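Local coordinates for transcriptional regulatory protein RcsB (Salmonella typhimurium, PDB 5O8Z) that probably binds regulatory DNA regions as the response regulator of the Rcs two-component signalling system, controlling transcription of numerous genes, at residues Val85-Asn90 / Ile106-Gly111. Numbering follows the deposited sequence.
Sequences VLTMNN and IVLKQG. With BEF (beryllium trifluoride ion), chain E.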
ATOM      1  N   VAL B  85      -6.250  -5.896  12.243  1.00 26.34           N
ATOM      2  CA  VAL B  85      -6.052  -5.128  11.020  1.00 25.64           C
ATOM      3  C   VAL B  85      -4.627  -5.353  10.538  1.00 25.25           C
ATOM      4  O   VAL B  85      -3.679  -5.291  11.339  1.00 24.49           O
ATOM      5  CB  VAL B  85      -6.331  -3.639  11.258  1.00 26.48           C
ATOM      6  CG1 VAL B  85      -5.851  -2.789  10.103  1.00 26.84           C
ATOM      7  CG2 VAL B  85      -7.820  -3.442  11.509  1.00 27.40           C
ATOM      8  N   LEU B  86      -4.496  -5.682   9.251  1.00 24.50           N
ATOM      9  CA  LEU B  86      -3.194  -5.862   8.597  1.00 24.71           C
ATOM     10  C   LEU B  86      -3.202  -4.872   7.460  1.00 23.96           C
ATOM     11  O   LEU B  86      -3.964  -5.036   6.509  1.00 22.93           O
ATOM     12  CB  LEU B  86      -3.014  -7.296   8.089  1.00 25.98           C
ATOM     13  CG  LEU B  86      -1.806  -7.590   7.186  1.00 27.96           C
ATOM     14  CD1 LEU B  86      -0.475  -7.387   7.916  1.00 28.23           C
ATOM     15  CD2 LEU B  86      -1.878  -9.016   6.664  1.00 29.50           C
ATOM     16  N   THR B  87      -2.359  -3.845   7.555  1.00 24.38           N
ATOM     17  CA  THR B  87      -2.418  -2.696   6.669  1.00 24.83           C
ATOM     18  C   THR B  87      -1.035  -2.146   6.326  1.00 26.44           C
ATOM     19  O   THR B  87      -0.122  -2.224   7.116  1.00 25.94           O
ATOM     20  CB  THR B  87      -3.282  -1.565   7.298  1.00 24.94           C
ATOM     21  OG1 THR B  87      -3.470  -0.499   6.357  1.00 24.26           O
ATOM     22  CG2 THR B  87      -2.692  -1.030   8.604  1.00 25.12           C
ATOM     23  N   MET B  88      -0.916  -1.598   5.129  1.00 28.42           N
ATOM     24  CA  MET B  88       0.255  -0.837   4.725  1.00 31.85           C
ATOM     25  C   MET B  88       0.154   0.634   5.100  1.00 33.38           C
ATOM     26  O   MET B  88       1.103   1.369   4.848  1.00 33.78           O
ATOM     27  CB  MET B  88       0.469  -0.945   3.211  1.00 32.76           C
ATOM     28  CG  MET B  88      -0.537  -0.160   2.375  1.00 34.25           C
ATOM     29  SD  MET B  88      -0.312  -0.441   0.610  1.00 37.21           S
ATOM     30  CE  MET B  88      -1.406  -1.835   0.379  1.00 36.99           C
ATOM     31  N   ASN B  89      -0.995   1.069   5.625  1.00 35.53           N
ATOM     32  CA  ASN B  89      -1.261   2.482   5.882  1.00 39.50           C
ATOM     33  C   ASN B  89      -0.654   2.839   7.240  1.00 40.42           C
ATOM     34  O   ASN B  89      -1.333   2.745   8.276  1.00 43.25           O
ATOM     35  CB  ASN B  89      -2.787   2.800   5.869  1.00 41.93           C
ATOM     36  CG  ASN B  89      -3.493   2.416   4.539  1.00 45.12           C
ATOM     37  OD1 ASN B  89      -2.858   2.151   3.514  1.00 48.08           O
ATOM     38  ND2 ASN B  89      -4.820   2.387   4.568  1.00 45.57           N
ATOM     39  N   ASN B  90       0.599   3.285   7.232  1.00 39.57           N
ATOM     40  CA  ASN B  90       1.317   3.626   8.487  1.00 40.06           C
ATOM     41  C   ASN B  90       1.247   5.102   8.979  1.00 39.60           C
ATOM     42  O   ASN B  90       2.076   5.529   9.766  1.00 40.70           O
ATOM     43  CB  ASN B  90       2.781   3.162   8.400  1.00 41.03           C
ATOM     44  CG  ASN B  90       3.566   3.886   7.330  1.00 42.19           C
ATOM     45  OD1 ASN B  90       2.994   4.482   6.426  1.00 43.21           O
ATOM     46  ND2 ASN B  90       4.883   3.811   7.412  1.00 44.07           N
ATOM     47  N   ILE B 106      -3.294  -4.608  15.661  1.00 31.06           N
ATOM     48  CA  ILE B 106      -2.856  -3.920  14.461  1.00 30.55           C
ATOM     49  C   ILE B 106      -1.476  -4.442  14.017  1.00 29.72           C
ATOM     50  O   ILE B 106      -0.513  -4.444  14.796  1.00 30.39           O
ATOM     51  CB  ILE B 106      -2.758  -2.397  14.682  1.00 31.71           C
ATOM     52  CG1 ILE B 106      -4.075  -1.834  15.250  1.00 33.41           C
ATOM     53  CG2 ILE B 106      -2.441  -1.722  13.351  1.00 31.28           C
ATOM     54  CD1 ILE B 106      -4.038  -0.390  15.681  1.00 34.67           C
ATOM     55  N   VAL B 107      -1.371  -4.818  12.749  1.00 28.18           N
ATOM     56  CA  VAL B 107      -0.106  -5.284  12.176  1.00 28.72           C
ATOM     57  C   VAL B 107       0.168  -4.522  10.906  1.00 27.03           C
ATOM     58  O   VAL B 107      -0.733  -4.332  10.090  1.00 26.60           O
ATOM     59  CB  VAL B 107      -0.143  -6.798  11.840  1.00 29.01           C
ATOM     60  CG1 VAL B 107       1.175  -7.254  11.219  1.00 30.32           C
ATOM     61  CG2 VAL B 107      -0.422  -7.609  13.080  1.00 30.00           C
ATOM     62  N   LEU B 108       1.403  -4.091  10.731  1.00 26.79           N
ATOM     63  CA  LEU B 108       1.794  -3.405   9.515  1.00 26.83           C
ATOM     64  C   LEU B 108       2.374  -4.383   8.506  1.00 26.82           C
ATOM     65  O   LEU B 108       3.218  -5.228   8.850  1.00 27.34           O
ATOM     66  CB  LEU B 108       2.832  -2.317   9.804  1.00 28.51           C
ATOM     67  CG  LEU B 108       2.360  -1.223  10.736  1.00 29.15           C
ATOM     68  CD1 LEU B 108       3.497  -0.278  11.114  1.00 31.02           C
ATOM     69  CD2 LEU B 108       1.190  -0.466  10.113  1.00 29.37           C
ATOM     70  N   LYS B 109       1.972  -4.217   7.249  1.00 26.15           N
ATOM     71  CA  LYS B 109       2.608  -4.941   6.129  1.00 26.45           C
ATOM     72  C   LYS B 109       4.093  -4.587   5.977  1.00 28.30           C
ATOM     73  O   LYS B 109       4.870  -5.433   5.548  1.00 29.35           O
ATOM     74  CB  LYS B 109       1.867  -4.696   4.813  1.00 25.59           C
ATOM     75  CG  LYS B 109       0.405  -5.127   4.830  1.00 25.17           C
ATOM     76  CD  LYS B 109      -0.305  -4.782   3.536  1.00 25.10           C
ATOM     77  CE  LYS B 109      -1.704  -5.413   3.476  1.00 24.45           C
ATOM     78  NZ  LYS B 109      -2.490  -5.029   2.255  1.00 24.62           N
ATOM     79  N   GLN B 110       4.474  -3.348   6.330  1.00 29.74           N
ATOM     80  CA  GLN B 110       5.894  -2.933   6.412  1.00 32.22           C
ATOM     81  C   GLN B 110       6.607  -3.499   7.640  1.00 32.08           C
ATOM     82  O   GLN B 110       7.755  -3.148   7.853  1.00 34.86           O
ATOM     83  CB  GLN B 110       6.069  -1.399   6.531  1.00 33.46           C
ATOM     84  CG  GLN B 110       5.338  -0.542   5.533  1.00 34.62           C
ATOM     85  CD  GLN B 110       3.928  -0.181   5.954  1.00 33.10           C
ATOM     86  OE1 GLN B 110       3.171  -1.023   6.464  1.00 33.04           O
ATOM     87  NE2 GLN B 110       3.551   1.040   5.694  1.00 33.51           N
ATOM     88  N   GLY B 111       5.945  -4.294   8.474  1.00 30.20           N
ATOM     89  CA  GLY B 111       6.541  -4.785   9.733  1.00 31.00           C
ATOM     90  C   GLY B 111       7.348  -6.049   9.572  1.00 31.05           C
ATOM     91  O   GLY B 111       7.843  -6.341   8.489  1.00 31.18           O
TER
HETATM   92 BE   BEF E 301      -4.341  -2.114   3.016  1.00 27.59          BE
HETATM   93  F1  BEF E 301      -4.819  -1.669   1.679  1.00 27.39           F
HETATM   94  F2  BEF E 301      -4.756  -1.091   4.020  1.00 28.13           F
HETATM   95  F3  BEF E 301      -2.898  -2.444   3.187  1.00 26.76           F
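K109 runs alongside the backbone of T87 and M88 to reach the beryllium trifluoride ion: its CG packs 3.6 Å from the carbonyl carbon of T87, its CD lies 3.6 Å from M88 N, and its NZ donates to F3 at 2.8 Å. The chain is extended from CG to NZ, which stretches the lysine across M88 to the ion. F3 also takes a fairly straight bond from M88 N (2.9 Å), while T87 OG1 donates a hydrogen bond to F2. M88 bends at chi3 (91°) and brings CE to 3.2 Å from F3, covering the ion with its methyl. This is the phosphoacceptor pocket of a CheY-like receiver domain, at the C-terminal ends of neighbouring parallel strands 82-87 and 105-108, which helix 92-100 connects as a right-handed beta-alpha-beta crossover. The ion stands in for the phosphoryl group expected on D56, the predicted phosphorylation site, and T87 and K109 match the family's switch threonine and invariant lysine. K109 NZ is positioned further by a salt bridge with D10. An ST turn sets the threonine: T87 OG1 accepts N89 N at 3.0 Å, while N89 ND2 turns to S58 OG. Behind the strand ends, the ladder is V107 N to V85 O, T87 N to V107 O and K109 N to T87 O; the last donor stands above the carbonyl plane, where the strand gives way to the turn L108-G111. L86 CD1 meets V107 CG1 at 3.7 Å on one sheet face; V85 and I106 take the other, against helix 92-100. At the outer end Q110, bent at chi2, folds back so that NE2 reaches M88 O at 2.6 Å, from above the carbonyl plane and through a bent N-H (130°). Across the subunit boundary, M88 packs on M88 of the second subunit.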